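Local coordinates for hypothetical protein TT1465 (Thermus thermophilus, PDB 1WEK) that is of unknown function but has an alpha/beta fold built on a parallel sheet, belongs to the SLOG clan and assembles as six chains, at residues R119-F122 with V123-V126; F19-L22 with A23-E27; K187-G190 with P191-Q195; E174-V177 with R178-A181. All blocks are in the same frame, centred on the assembly; numbering follows the deposited sequence.

Interaction 1 of 4, residues R119-F122 with V123-V126; sequences RYFF and VRKV
Phe122 holds its ring between its own backbone N and carbonyl carbon (chi1 68°), while Val123 has CG1 anti to its backbone N, which puts CG2 beside that N. The two torsions bring ring and methyl together at the start of helix 121-130: CG2 of Val123 lies 3.5 Å from CE1 of Phe122, the side chains running past each other at a slant. Tyr120, the N-cap residue, adds its CB over one face of the Phe122 ring, near its rim, and the same CB stands 4.0 Å from CG2 of Val123. Phe121 and Arg124 run alongside each other in the same direction; CE2 of the ring is 4.1 Å from NH2 of Arg124, with ring and guanidinium planes almost perpendicular at 87°. The first turn is fixed by backbone bonds from Arg124 N to Tyr120 O (3.2 Å), Lys125 N to Phe121 O (2.8 Å) and Val126 N to Phe122 O (3.1 Å). The polar ends are engaged beyond this turn: NH1 of Arg124 bonds to Leu98 O, and NZ of Lys125 forms salt bridges with Asp146 and with Glu150 of the second subunit. Phe122 also packs on Val126 of that subunit. The chemistry therefore divides the turn: main-chain bonds define it, apolar groups pack against it, and the charged ends of Arg124 and Lys125 tie it to strand 95-100, helix 142-156 and a neighbouring chain.

Interaction 2 of 4, residues F19-L22 with A23-E27; sequences FRIL and AEFVE
Ile21 lays its CG2 branch against the Phe25 ring one alpha-helical turn later, 3.8 Å from CE1, and the side chains run next to each other in the same direction. This is i to i+4 packing within helix 17-34. Ile21 CG2 reaches the ring because it stands anti to the backbone N, on the carbonyl side of its residue. One residue earlier, the same spacing pairs charges: Arg20 NH1 and Glu24 OE1 form a long salt bridge of 3.9 Å. OE1 lies at the edge of the guanidinium, in its plane, although the carboxylate is turned 81° from it. OE1 also accepts a hydrogen bond from Arg119 N, its stronger partner, which joins this helix to the chain before helix 121-130. Ala23 packs on Ala23 of the third subunit and Leu22 on Leu22 of the second, so other copies cover part of the helix, while Ile21 and Phe25 face helix 121-130 of the same chain. Backbone bonds run from Ala23 N to Phe19 O, Glu24 N to Arg20 O and Phe25 N to Ile21 O. Val26 N continues the series on Leu22 O at 2.8 Å, and CG2 of Val26 sits 3.1 Å from that oxygen.

Interaction 3 of 4, residues K187-G190 with P191-Q195; sequences KAVG and PEDLQ
A type I beta turn from Gly190 to Asp193 belongs to the loop that leaves helix 170-185 and leads toward strand 198-200. The helix has ended in a Schellman motif, with Lys187 at positive phi, and the chain then turns again before entering a 3-10 segment at Asp193. Across the turn Asp193 N bonds to Gly190 O at 3.3 Å; this closing bond is fairly straight at hydrogen (158°), although the donor stands well above the carbonyl plane rather than on a lone pair. The Asp193 side chain folds back over the turn to Gly190. Its CG lies beside its own backbone N, which directs OD2 at Gly190 N, the two 2.5 Å apart. That hydrogen bond is bent at 132° and meets OD2 from above the carboxylate plane, and the shortness of the distance makes its exact geometry doubtful. The side chains of Val189 and Asp193 run antiparallel past each other, in an approach too close to be trusted in detail. OD2 has a further partner in Gln156 NE2, which probably helps to position the carboxylate from the end of helix 142-156. Phe142 of the second subunit packs on Val189, Asp193 and Leu194, placing the loop at a subunit interface. The whole is a type I turn joining a Schellman-ended helix to a short 3-10 segment, with the Asp193 side chain probably adding a bond to the N-H of Gly190.

Interaction 4 of 4, residues E174-V177 with R178-A181; sequences EGLV and RWLA
Glu174 reaches forward to Arg178, one turn along helix 170-185. Its CG starts anti to the backbone N, and the chain then bends at chi2 (50°) to bring OE2 within 2.6 Å of Arg178 NE. The hydrogen bond within this salt bridge uses the anti lone pair of OE2 and is bent, at 140° about the hydrogen, with OE2 tilted from the guanidinium plane; carboxylate and guanidinium planes stand 74° apart. Glu174 O takes the backbone N of Arg178 as well, so residue and partner are joined twice. Gly175 offers its carbonyl, which receives Trp179 N at 3.0 Å. CD2 of Leu176 makes two contacts: it meets the edge of the Trp179 ring at CE3, 4.1 Å away, and CG of Leu180 at 4.0 Å. Its carbonyl accepts Leu180 N. Val177 O closes the sequence by accepting Ala181 N at 2.9 Å. The indole N-H of Trp179 is satisfied by Tyr172 O of the second subunit, and Leu176 packs on Trp179 of that chain. Within its own chain Leu176 rests on Leu145 and Leu148 of helix 142-156, and Leu180 on Leu194 and Phe197; the helix forms the helical part of the beta-alpha-beta crossover between strands 165-168 and 198-200.

How the interactions relate
From the N terminus the order is interaction 2, interaction 1, interaction 4, interaction 3. Each joins adjoining segments, so none closes a long loop, and they follow in series without nesting or crossing. Interactions 2 and 1 lie far apart in sequence but touch in space, with Tyr120 CE1 3.4 Å from Ile21 CG1, so helix 17-34 meets the start of helix 121-130. Interactions 4 and 3 form a second pair: the loop of interaction 3, which leads to strand 198-200, folds back so that Leu194 CD1 lies on Ala181 of interaction 4. Interactions 2 and 4 lie on opposite sides of the chain's centre, their centres about 37 Å apart. All four touch the second subunit.

Interaction 1 of 4, residues R119-F122 with V123-V126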
ATOM      1  N   ARG A 119      17.339   7.855  -5.212  1.00 24.09           N
ATOM      2  CA  ARG A 119      17.902   8.485  -4.024  1.00 25.22           C
ATOM      3  C   ARG A 119      18.656   7.447  -3.187  1.00 23.29           C
ATOM      4  O   ARG A 119      19.567   7.784  -2.432  1.00 21.87           O
ATOM      5  CB  ARG A 119      16.783   9.100  -3.168  1.00 29.25           C
ATOM      6  CG  ARG A 119      16.260  10.471  -3.624  1.00 39.99           C
ATOM      7  CD  ARG A 119      17.274  11.597  -3.324  1.00 47.42           C
ATOM      8  NE  ARG A 119      16.650  12.840  -2.847  1.00 52.43           N
ATOM      9  CZ  ARG A 119      15.975  13.703  -3.608  1.00 55.33           C
ATOM     10  NH1 ARG A 119      15.820  13.482  -4.908  1.00 55.56           N
ATOM     11  NH2 ARG A 119      15.449  14.797  -3.070  1.00 56.82           N
ATOM     12  N   TYR A 120      18.293   6.179  -3.357  1.00 23.08           N
ATOM     13  CA  TYR A 120      18.870   5.099  -2.563  1.00 21.57           C
ATOM     14  C   TYR A 120      19.793   4.089  -3.211  1.00 21.49           C
ATOM     15  O   TYR A 120      19.435   3.441  -4.197  1.00 25.28           O
ATOM     16  CB  TYR A 120      17.730   4.355  -1.886  1.00 22.10           C
ATOM     17  CG  TYR A 120      16.928   5.249  -0.986  1.00 24.86           C
ATOM     18  CD1 TYR A 120      15.662   5.720  -1.367  1.00 23.45           C
ATOM     19  CD2 TYR A 120      17.437   5.640   0.253  1.00 23.89           C
ATOM     20  CE1 TYR A 120      14.924   6.552  -0.523  1.00 21.34           C
ATOM     21  CE2 TYR A 120      16.709   6.475   1.097  1.00 23.46           C
ATOM     22  CZ  TYR A 120      15.456   6.918   0.711  1.00 22.47           C
ATOM     23  OH  TYR A 120      14.718   7.665   1.603  1.00 25.49           O
ATOM     24  N   PHE A 121      20.984   3.940  -2.637  1.00 22.88           N
ATOM     25  CA  PHE A 121      21.954   2.981  -3.155  1.00 20.80           C
ATOM     26  C   PHE A 121      21.352   1.575  -3.224  1.00 20.09           C
ATOM     27  O   PHE A 121      21.500   0.888  -4.237  1.00 18.29           O
ATOM     28  CB  PHE A 121      23.218   2.944  -2.282  1.00 21.64           C
ATOM     29  CG  PHE A 121      24.259   3.975  -2.655  1.00 22.52           C
ATOM     30  CD1 PHE A 121      24.479   5.088  -1.854  1.00 20.32           C
ATOM     31  CD2 PHE A 121      25.009   3.834  -3.810  1.00 22.43           C
ATOM     32  CE1 PHE A 121      25.427   6.043  -2.199  1.00 19.65           C
ATOM     33  CE2 PHE A 121      25.967   4.788  -4.165  1.00 26.27           C
ATOM     34  CZ  PHE A 121      26.174   5.894  -3.355  1.00 21.17           C
ATOM     35  N   PHE A 122      20.669   1.144  -2.161  1.00 16.46           N
ATOM     36  CA  PHE A 122      20.103  -0.199  -2.171  1.00 17.04           C
ATOM     37  C   PHE A 122      19.114  -0.445  -3.325  1.00 15.17           C
ATOM     38  O   PHE A 122      19.156  -1.500  -3.951  1.00 15.99           O
ATOM     39  CB  PHE A 122      19.494  -0.565  -0.799  1.00 17.09           C
ATOM     40  CG  PHE A 122      18.256   0.210  -0.418  1.00 19.88           C
ATOM     41  CD1 PHE A 122      17.002  -0.180  -0.877  1.00 24.93           C
ATOM     42  CD2 PHE A 122      18.335   1.283   0.466  1.00 19.57           C
ATOM     43  CE1 PHE A 122      15.843   0.485  -0.456  1.00 22.43           C
ATOM     44  CE2 PHE A 122      17.190   1.950   0.891  1.00 20.69           C
ATOM     45  CZ  PHE A 122      15.938   1.551   0.433  1.00 19.75           C
ATOM     46  N   VAL A 123      18.245   0.512  -3.634  1.00 15.33           N
ATOM     47  CA  VAL A 123      17.324   0.305  -4.761  1.00 18.38           C
ATOM     48  C   VAL A 123      18.146   0.124  -6.045  1.00 15.35           C
ATOM     49  O   VAL A 123      17.925  -0.795  -6.821  1.00 19.76           O
ATOM     50  CB  VAL A 123      16.372   1.501  -4.964  1.00 16.67           C
ATOM     51  CG1 VAL A 123      15.516   1.269  -6.215  1.00  8.67           C
ATOM     52  CG2 VAL A 123      15.480   1.671  -3.731  1.00 13.47           C
ATOM     53  N   ARG A 124      19.114   1.005  -6.243  1.00 17.17           N
ATOM     54  CA  ARG A 124      19.981   0.950  -7.411  1.00 18.75           C
ATOM     55  C   ARG A 124      20.717  -0.396  -7.524  1.00 19.71           C
ATOM     56  O   ARG A 124      20.817  -0.964  -8.621  1.00 15.26           O
ATOM     57  CB  ARG A 124      20.966   2.113  -7.335  1.00 20.07           C
ATOM     58  CG  ARG A 124      22.115   2.031  -8.285  1.00 21.74           C
ATOM     59  CD  ARG A 124      22.782   3.375  -8.400  1.00 21.80           C
ATOM     60  NE  ARG A 124      24.196   3.315  -8.085  1.00 22.54           N
ATOM     61  CZ  ARG A 124      25.102   4.135  -8.600  1.00 22.23           C
ATOM     62  NH1 ARG A 124      24.739   5.070  -9.463  1.00 20.88           N
ATOM     63  NH2 ARG A 124      26.366   4.039  -8.227  1.00 22.59           N
ATOM     64  N   LYS A 125      21.207  -0.913  -6.394  1.00 14.85           N
ATOM     65  CA  LYS A 125      21.922  -2.191  -6.366  1.00 12.82           C
ATOM     66  C   LYS A 125      21.009  -3.345  -6.764  1.00 14.19           C
ATOM     67  O   LYS A 125      21.469  -4.315  -7.360  1.00 17.42           O
ATOM     68  CB  LYS A 125      22.460  -2.499  -4.965  1.00 15.54           C
ATOM     69  CG  LYS A 125      23.442  -1.496  -4.380  1.00 18.14           C
ATOM     70  CD  LYS A 125      24.882  -1.941  -4.591  1.00 23.36           C
ATOM     71  CE  LYS A 125      25.785  -1.362  -3.512  1.00 24.82           C
ATOM     72  NZ  LYS A 125      25.304  -1.761  -2.155  1.00 22.75           N
ATOM     73  N   VAL A 126      19.728  -3.254  -6.405  1.00 15.06           N
ATOM     74  CA  VAL A 126      18.770  -4.289  -6.732  1.00 13.35           C
ATOM     75  C   VAL A 126      18.530  -4.280  -8.243  1.00 20.26           C
ATOM     76  O   VAL A 126      18.525  -5.335  -8.883  1.00 21.98           O
ATOM     77  CB  VAL A 126      17.414  -4.076  -5.991  1.00 19.12           C
ATOM     78  CG1 VAL A 126      16.321  -4.926  -6.642  1.00 16.87           C
ATOM     79  CG2 VAL A 126      17.537  -4.463  -4.510  1.00 13.23           C
TER

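Interaction 2 of 4, residues F19-L22 with A23-E27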
ATOM      1  N   PHE A  19       7.353   5.303   0.802  1.00 15.59           N
ATOM      2  CA  PHE A  19       6.573   5.717  -0.348  1.00 16.93           C
ATOM      3  C   PHE A  19       7.541   5.934  -1.506  1.00 16.27           C
ATOM      4  O   PHE A  19       7.368   5.371  -2.580  1.00 11.12           O
ATOM      5  CB  PHE A  19       5.813   7.017  -0.049  1.00 13.81           C
ATOM      6  CG  PHE A  19       4.635   6.839   0.858  1.00 12.03           C
ATOM      7  CD1 PHE A  19       3.604   5.961   0.520  1.00 11.40           C
ATOM      8  CD2 PHE A  19       4.530   7.574   2.031  1.00 10.34           C
ATOM      9  CE1 PHE A  19       2.480   5.822   1.339  1.00 12.40           C
ATOM     10  CE2 PHE A  19       3.408   7.437   2.862  1.00 12.92           C
ATOM     11  CZ  PHE A  19       2.383   6.562   2.514  1.00 13.11           C
ATOM     12  N   ARG A  20       8.579   6.725  -1.264  1.00 16.92           N
ATOM     13  CA  ARG A  20       9.568   7.002  -2.300  1.00 23.07           C
ATOM     14  C   ARG A  20      10.340   5.737  -2.694  1.00 20.62           C
ATOM     15  O   ARG A  20      10.510   5.445  -3.882  1.00 21.12           O
ATOM     16  CB  ARG A  20      10.538   8.078  -1.818  1.00 24.93           C
ATOM     17  CG  ARG A  20      11.519   8.544  -2.871  1.00 28.71           C
ATOM     18  CD  ARG A  20      12.663   9.279  -2.202  1.00 37.03           C
ATOM     19  NE  ARG A  20      12.473  10.726  -2.151  1.00 41.93           N
ATOM     20  CZ  ARG A  20      12.822  11.553  -3.131  1.00 44.23           C
ATOM     21  NH1 ARG A  20      13.378  11.075  -4.242  1.00 44.60           N
ATOM     22  NH2 ARG A  20      12.625  12.856  -2.999  1.00 44.62           N
ATOM     23  N   ILE A  21      10.799   4.992  -1.696  1.00 17.25           N
ATOM     24  CA  ILE A  21      11.532   3.755  -1.934  1.00 15.44           C
ATOM     25  C   ILE A  21      10.723   2.806  -2.815  1.00 14.73           C
ATOM     26  O   ILE A  21      11.261   2.230  -3.758  1.00 15.81           O
ATOM     27  CB  ILE A  21      11.858   3.057  -0.616  1.00 16.73           C
ATOM     28  CG1 ILE A  21      12.808   3.942   0.203  1.00 17.59           C
ATOM     29  CG2 ILE A  21      12.478   1.676  -0.887  1.00 18.52           C
ATOM     30  CD1 ILE A  21      12.937   3.522   1.638  1.00  9.55           C
ATOM     31  N   LEU A  22       9.436   2.651  -2.501  1.00 12.12           N
ATOM     32  CA  LEU A  22       8.551   1.785  -3.269  1.00 15.93           C
ATOM     33  C   LEU A  22       8.372   2.298  -4.699  1.00 17.31           C
ATOM     34  O   LEU A  22       8.357   1.518  -5.656  1.00 17.59           O
ATOM     35  CB  LEU A  22       7.172   1.685  -2.597  1.00 15.28           C
ATOM     36  CG  LEU A  22       7.105   0.690  -1.433  1.00 16.87           C
ATOM     37  CD1 LEU A  22       5.723   0.713  -0.790  1.00  9.52           C
ATOM     38  CD2 LEU A  22       7.434  -0.691  -1.957  1.00 10.91           C
ATOM     39  N   ALA A  23       8.210   3.610  -4.821  1.00 17.38           N
ATOM     40  CA  ALA A  23       8.040   4.258  -6.114  1.00 20.27           C
ATOM     41  C   ALA A  23       9.257   3.983  -6.995  1.00 19.14           C
ATOM     42  O   ALA A  23       9.120   3.729  -8.188  1.00 20.04           O
ATOM     43  CB  ALA A  23       7.857   5.770  -5.924  1.00 15.94           C
ATOM     44  N   GLU A  24      10.444   4.026  -6.398  1.00 20.24           N
ATOM     45  CA  GLU A  24      11.676   3.784  -7.146  1.00 20.74           C
ATOM     46  C   GLU A  24      11.798   2.328  -7.588  1.00 21.00           C
ATOM     47  O   GLU A  24      12.235   2.061  -8.702  1.00 25.30           O
ATOM     48  CB  GLU A  24      12.897   4.222  -6.325  1.00 22.72           C
ATOM     49  CG  GLU A  24      12.973   5.735  -6.119  1.00 21.25           C
ATOM     50  CD  GLU A  24      14.192   6.177  -5.314  1.00 29.87           C
ATOM     51  OE1 GLU A  24      14.398   7.403  -5.158  1.00 31.34           O
ATOM     52  OE2 GLU A  24      14.947   5.304  -4.837  1.00 29.30           O
ATOM     53  N   PHE A  25      11.408   1.392  -6.724  1.00 21.32           N
ATOM     54  CA  PHE A  25      11.440  -0.030  -7.062  1.00 18.44           C
ATOM     55  C   PHE A  25      10.451  -0.291  -8.198  1.00 19.88           C
ATOM     56  O   PHE A  25      10.794  -0.884  -9.220  1.00 20.87           O
ATOM     57  CB  PHE A  25      11.021  -0.882  -5.857  1.00 18.45           C
ATOM     58  CG  PHE A  25      12.157  -1.294  -4.970  1.00 20.72           C
ATOM     59  CD1 PHE A  25      12.045  -1.189  -3.582  1.00 14.83           C
ATOM     60  CD2 PHE A  25      13.338  -1.800  -5.516  1.00 17.87           C
ATOM     61  CE1 PHE A  25      13.097  -1.584  -2.747  1.00 20.57           C
ATOM     62  CE2 PHE A  25      14.400  -2.197  -4.687  1.00 16.51           C
ATOM     63  CZ  PHE A  25      14.281  -2.091  -3.307  1.00 17.44           C
ATOM     64  N   VAL A  26       9.213   0.156  -8.003  1.00 20.87           N
ATOM     65  CA  VAL A  26       8.169  -0.041  -8.995  1.00 22.39           C
ATOM     66  C   VAL A  26       8.524   0.579 -10.336  1.00 23.03           C
ATOM     67  O   VAL A  26       8.327  -0.036 -11.386  1.00 24.14           O
ATOM     68  CB  VAL A  26       6.814   0.527  -8.502  1.00 22.37           C
ATOM     69  CG1 VAL A  26       5.765   0.393  -9.596  1.00 20.85           C
ATOM     70  CG2 VAL A  26       6.349  -0.247  -7.275  1.00 22.28           C
ATOM     71  N   GLU A  27       9.043   1.799 -10.305  1.00 25.54           N
ATOM     72  CA  GLU A  27       9.422   2.475 -11.537  1.00 28.39           C
ATOM     73  C   GLU A  27      10.581   1.716 -12.167  1.00 27.24           C
ATOM     74  O   GLU A  27      10.608   1.490 -13.381  1.00 28.81           O
ATOM     75  CB  GLU A  27       9.844   3.914 -11.255  1.00 30.53           C
ATOM     76  CG  GLU A  27      10.070   4.722 -12.524  1.00 41.31           C
ATOM     77  CD  GLU A  27      10.680   6.081 -12.260  1.00 46.03           C
ATOM     78  OE1 GLU A  27      11.052   6.764 -13.243  1.00 49.58           O
ATOM     79  OE2 GLU A  27      10.788   6.468 -11.072  1.00 49.26           O
TER

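Interaction 3 of 4, residues K187-G190 with P191-Q195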
ATOM      1  N   LYS A 187      40.484 -19.970   5.408  1.00 18.23           N
ATOM      2  CA  LYS A 187      39.232 -20.723   5.383  1.00 21.64           C
ATOM      3  C   LYS A 187      38.008 -19.861   5.723  1.00 21.46           C
ATOM      4  O   LYS A 187      37.000 -20.364   6.209  1.00 20.24           O
ATOM      5  CB  LYS A 187      39.306 -21.933   6.331  1.00 22.04           C
ATOM      6  CG  LYS A 187      40.444 -22.892   6.012  1.00 26.93           C
ATOM      7  CD  LYS A 187      40.038 -24.358   6.167  1.00 31.25           C
ATOM      8  CE  LYS A 187      39.712 -24.708   7.613  1.00 34.95           C
ATOM      9  NZ  LYS A 187      39.335 -26.151   7.775  1.00 37.91           N
ATOM     10  N   ALA A 188      38.110 -18.562   5.462  1.00 20.87           N
ATOM     11  CA  ALA A 188      37.004 -17.641   5.697  1.00 22.90           C
ATOM     12  C   ALA A 188      36.123 -17.661   4.448  1.00 22.06           C
ATOM     13  O   ALA A 188      35.022 -17.100   4.430  1.00 26.30           O
ATOM     14  CB  ALA A 188      37.530 -16.231   5.949  1.00 21.28           C
ATOM     15  N   VAL A 189      36.626 -18.309   3.403  1.00 20.47           N
ATOM     16  CA  VAL A 189      35.905 -18.431   2.137  1.00 18.86           C
ATOM     17  C   VAL A 189      36.078 -19.864   1.626  1.00 19.47           C
ATOM     18  O   VAL A 189      37.092 -20.504   1.886  1.00 19.54           O
ATOM     19  CB  VAL A 189      36.454 -17.439   1.092  1.00 22.45           C
ATOM     20  CG1 VAL A 189      37.765 -17.957   0.482  1.00 21.62           C
ATOM     21  CG2 VAL A 189      35.440 -17.220   0.018  1.00 23.62           C
ATOM     22  N   GLY A 190      35.080 -20.361   0.910  1.00 20.76           N
ATOM     23  CA  GLY A 190      35.128 -21.713   0.387  1.00 20.67           C
ATOM     24  C   GLY A 190      36.279 -21.986  -0.559  1.00 22.94           C
ATOM     25  O   GLY A 190      36.876 -21.068  -1.111  1.00 22.09           O
ATOM     26  N   PRO A 191      36.601 -23.266  -0.780  1.00 25.44           N
ATOM     27  CA  PRO A 191      37.691 -23.694  -1.664  1.00 24.32           C
ATOM     28  C   PRO A 191      37.567 -23.210  -3.093  1.00 23.27           C
ATOM     29  O   PRO A 191      38.568 -22.874  -3.717  1.00 25.77           O
ATOM     30  CB  PRO A 191      37.631 -25.222  -1.585  1.00 25.80           C
ATOM     31  CG  PRO A 191      37.014 -25.486  -0.248  1.00 27.54           C
ATOM     32  CD  PRO A 191      35.939 -24.427  -0.155  1.00 26.28           C
ATOM     33  N   GLU A 192      36.343 -23.181  -3.609  1.00 23.22           N
ATOM     34  CA  GLU A 192      36.097 -22.767  -4.990  1.00 26.15           C
ATOM     35  C   GLU A 192      35.535 -21.357  -5.128  1.00 24.37           C
ATOM     36  O   GLU A 192      35.222 -20.931  -6.240  1.00 24.36           O
ATOM     37  CB  GLU A 192      35.093 -23.714  -5.666  1.00 30.65           C
ATOM     38  CG  GLU A 192      35.175 -25.173  -5.249  1.00 38.92           C
ATOM     39  CD  GLU A 192      36.405 -25.855  -5.776  1.00 45.06           C
ATOM     40  OE1 GLU A 192      36.571 -25.881  -7.015  1.00 50.17           O
ATOM     41  OE2 GLU A 192      37.203 -26.363  -4.958  1.00 49.70           O
ATOM     42  N   ASP A 193      35.402 -20.623  -4.028  1.00 22.43           N
ATOM     43  CA  ASP A 193      34.812 -19.284  -4.130  1.00 21.96           C
ATOM     44  C   ASP A 193      35.520 -18.269  -5.005  1.00 20.47           C
ATOM     45  O   ASP A 193      34.895 -17.304  -5.452  1.00 21.86           O
ATOM     46  CB  ASP A 193      34.585 -18.682  -2.755  1.00 20.08           C
ATOM     47  CG  ASP A 193      33.525 -19.422  -1.970  1.00 21.57           C
ATOM     48  OD1 ASP A 193      32.687 -20.111  -2.592  1.00 17.84           O
ATOM     49  OD2 ASP A 193      33.521 -19.301  -0.732  1.00 16.65           O
ATOM     50  N   LEU A 194      36.809 -18.457  -5.259  1.00 18.22           N
ATOM     51  CA  LEU A 194      37.491 -17.510  -6.117  1.00 20.32           C
ATOM     52  C   LEU A 194      37.172 -17.744  -7.585  1.00 22.30           C
ATOM     53  O   LEU A 194      37.546 -16.947  -8.438  1.00 27.05           O
ATOM     54  CB  LEU A 194      38.997 -17.549  -5.898  1.00 24.28           C
ATOM     55  CG  LEU A 194      39.500 -17.024  -4.548  1.00 28.57           C
ATOM     56  CD1 LEU A 194      40.850 -16.349  -4.771  1.00 29.20           C
ATOM     57  CD2 LEU A 194      38.520 -16.027  -3.946  1.00 25.64           C
ATOM     58  N   GLN A 195      36.472 -18.831  -7.884  1.00 23.07           N
ATOM     59  CA  GLN A 195      36.099 -19.124  -9.258  1.00 23.97           C
ATOM     60  C   GLN A 195      34.782 -18.432  -9.651  1.00 24.28           C
ATOM     61  O   GLN A 195      34.328 -18.553 -10.793  1.00 22.80           O
ATOM     62  CB  GLN A 195      35.982 -20.641  -9.470  1.00 29.52           C
ATOM     63  CG  GLN A 195      37.272 -21.338  -9.894  1.00 30.10           C
ATOM     64  CD  GLN A 195      38.357 -21.263  -8.840  1.00 36.87           C
ATOM     65  OE1 GLN A 195      39.350 -20.543  -8.992  1.00 36.98           O
ATOM     66  NE2 GLN A 195      38.171 -22.006  -7.756  1.00 39.64           N
TER

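Interaction 4 of 4, residues E174-V177 with R178-A181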
ATOM      1  N   GLU A 174      44.993  -7.171  -8.750  1.00 16.68           N
ATOM      2  CA  GLU A 174      45.967  -8.051  -8.122  1.00 16.48           C
ATOM      3  C   GLU A 174      45.949  -8.019  -6.606  1.00 13.62           C
ATOM      4  O   GLU A 174      45.821  -9.061  -5.973  1.00 12.32           O
ATOM      5  CB  GLU A 174      47.375  -7.726  -8.626  1.00 19.09           C
ATOM      6  CG  GLU A 174      48.388  -8.825  -8.353  1.00 27.53           C
ATOM      7  CD  GLU A 174      47.882 -10.197  -8.795  1.00 35.01           C
ATOM      8  OE1 GLU A 174      47.169 -10.275  -9.828  1.00 40.72           O
ATOM      9  OE2 GLU A 174      48.207 -11.199  -8.121  1.00 39.06           O
ATOM     10  N   GLY A 175      46.084  -6.834  -6.025  1.00 12.69           N
ATOM     11  CA  GLY A 175      46.065  -6.738  -4.575  1.00 14.35           C
ATOM     12  C   GLY A 175      44.807  -7.331  -3.952  1.00 15.73           C
ATOM     13  O   GLY A 175      44.893  -8.111  -3.007  1.00 20.35           O
ATOM     14  N   LEU A 176      43.633  -6.977  -4.464  1.00 14.11           N
ATOM     15  CA  LEU A 176      42.396  -7.514  -3.901  1.00 14.38           C
ATOM     16  C   LEU A 176      42.315  -9.048  -4.033  1.00 16.38           C
ATOM     17  O   LEU A 176      41.988  -9.742  -3.064  1.00 13.79           O
ATOM     18  CB  LEU A 176      41.187  -6.896  -4.594  1.00 13.01           C
ATOM     19  CG  LEU A 176      39.856  -6.764  -3.844  1.00 17.02           C
ATOM     20  CD1 LEU A 176      38.758  -7.325  -4.706  1.00 13.31           C
ATOM     21  CD2 LEU A 176      39.902  -7.465  -2.497  1.00 16.75           C
ATOM     22  N   VAL A 177      42.595  -9.570  -5.231  1.00 14.04           N
ATOM     23  CA  VAL A 177      42.536 -11.009  -5.443  1.00 13.38           C
ATOM     24  C   VAL A 177      43.527 -11.743  -4.536  1.00 13.78           C
ATOM     25  O   VAL A 177      43.210 -12.797  -4.006  1.00 12.49           O
ATOM     26  CB  VAL A 177      42.797 -11.393  -6.922  1.00 18.65           C
ATOM     27  CG1 VAL A 177      42.895 -12.911  -7.044  1.00 19.45           C
ATOM     28  CG2 VAL A 177      41.656 -10.868  -7.831  1.00 15.16           C
ATOM     29  N   ARG A 178      44.729 -11.205  -4.356  1.00 16.34           N
ATOM     30  CA  ARG A 178      45.682 -11.863  -3.471  1.00 18.35           C
ATOM     31  C   ARG A 178      45.124 -11.867  -2.035  1.00 16.30           C
ATOM     32  O   ARG A 178      45.188 -12.878  -1.356  1.00 17.55           O
ATOM     33  CB  ARG A 178      47.052 -11.181  -3.521  1.00 15.63           C
ATOM     34  CG  ARG A 178      47.709 -11.253  -4.890  1.00 28.16           C
ATOM     35  CD  ARG A 178      49.218 -11.044  -4.829  1.00 36.47           C
ATOM     36  NE  ARG A 178      49.770 -10.651  -6.124  1.00 45.17           N
ATOM     37  CZ  ARG A 178      51.072 -10.571  -6.399  1.00 47.94           C
ATOM     38  NH1 ARG A 178      51.975 -10.864  -5.471  1.00 48.98           N
ATOM     39  NH2 ARG A 178      51.473 -10.183  -7.605  1.00 50.70           N
ATOM     40  N   TRP A 179      44.554 -10.752  -1.584  1.00 17.63           N
ATOM     41  CA  TRP A 179      43.992 -10.711  -0.231  1.00 16.84           C
ATOM     42  C   TRP A 179      42.861 -11.716  -0.099  1.00 17.13           C
ATOM     43  O   TRP A 179      42.651 -12.300   0.975  1.00 17.76           O
ATOM     44  CB  TRP A 179      43.460  -9.320   0.126  1.00 14.88           C
ATOM     45  CG  TRP A 179      42.963  -9.243   1.552  1.00 14.65           C
ATOM     46  CD1 TRP A 179      43.702  -9.425   2.694  1.00 15.79           C
ATOM     47  CD2 TRP A 179      41.618  -8.995   1.984  1.00 15.91           C
ATOM     48  NE1 TRP A 179      42.900  -9.306   3.809  1.00 13.30           N
ATOM     49  CE2 TRP A 179      41.617  -9.041   3.404  1.00 19.00           C
ATOM     50  CE3 TRP A 179      40.415  -8.735   1.315  1.00 17.71           C
ATOM     51  CZ2 TRP A 179      40.450  -8.836   4.165  1.00 18.62           C
ATOM     52  CZ3 TRP A 179      39.248  -8.526   2.079  1.00 17.60           C
ATOM     53  CH2 TRP A 179      39.283  -8.580   3.487  1.00 16.61           C
ATOM     54  N   LEU A 180      42.127 -11.915  -1.190  1.00 15.48           N
ATOM     55  CA  LEU A 180      41.019 -12.859  -1.188  1.00 17.79           C
ATOM     56  C   LEU A 180      41.571 -14.278  -1.081  1.00 16.81           C
ATOM     57  O   LEU A 180      40.981 -15.137  -0.414  1.00 13.75           O
ATOM     58  CB  LEU A 180      40.170 -12.716  -2.461  1.00 18.68           C
ATOM     59  CG  LEU A 180      39.383 -11.404  -2.591  1.00 18.56           C
ATOM     60  CD1 LEU A 180      38.452 -11.458  -3.809  1.00 16.37           C
ATOM     61  CD2 LEU A 180      38.560 -11.184  -1.344  1.00 13.50           C
ATOM     62  N   ALA A 181      42.712 -14.507  -1.728  1.00 12.76           N
ATOM     63  CA  ALA A 181      43.358 -15.805  -1.699  1.00  9.81           C
ATOM     64  C   ALA A 181      43.815 -16.103  -0.267  1.00 10.21           C
ATOM     65  O   ALA A 181      43.878 -17.255   0.135  1.00 12.96           O
ATOM     66  CB  ALA A 181      44.541 -15.820  -2.650  1.00  8.42           C
TER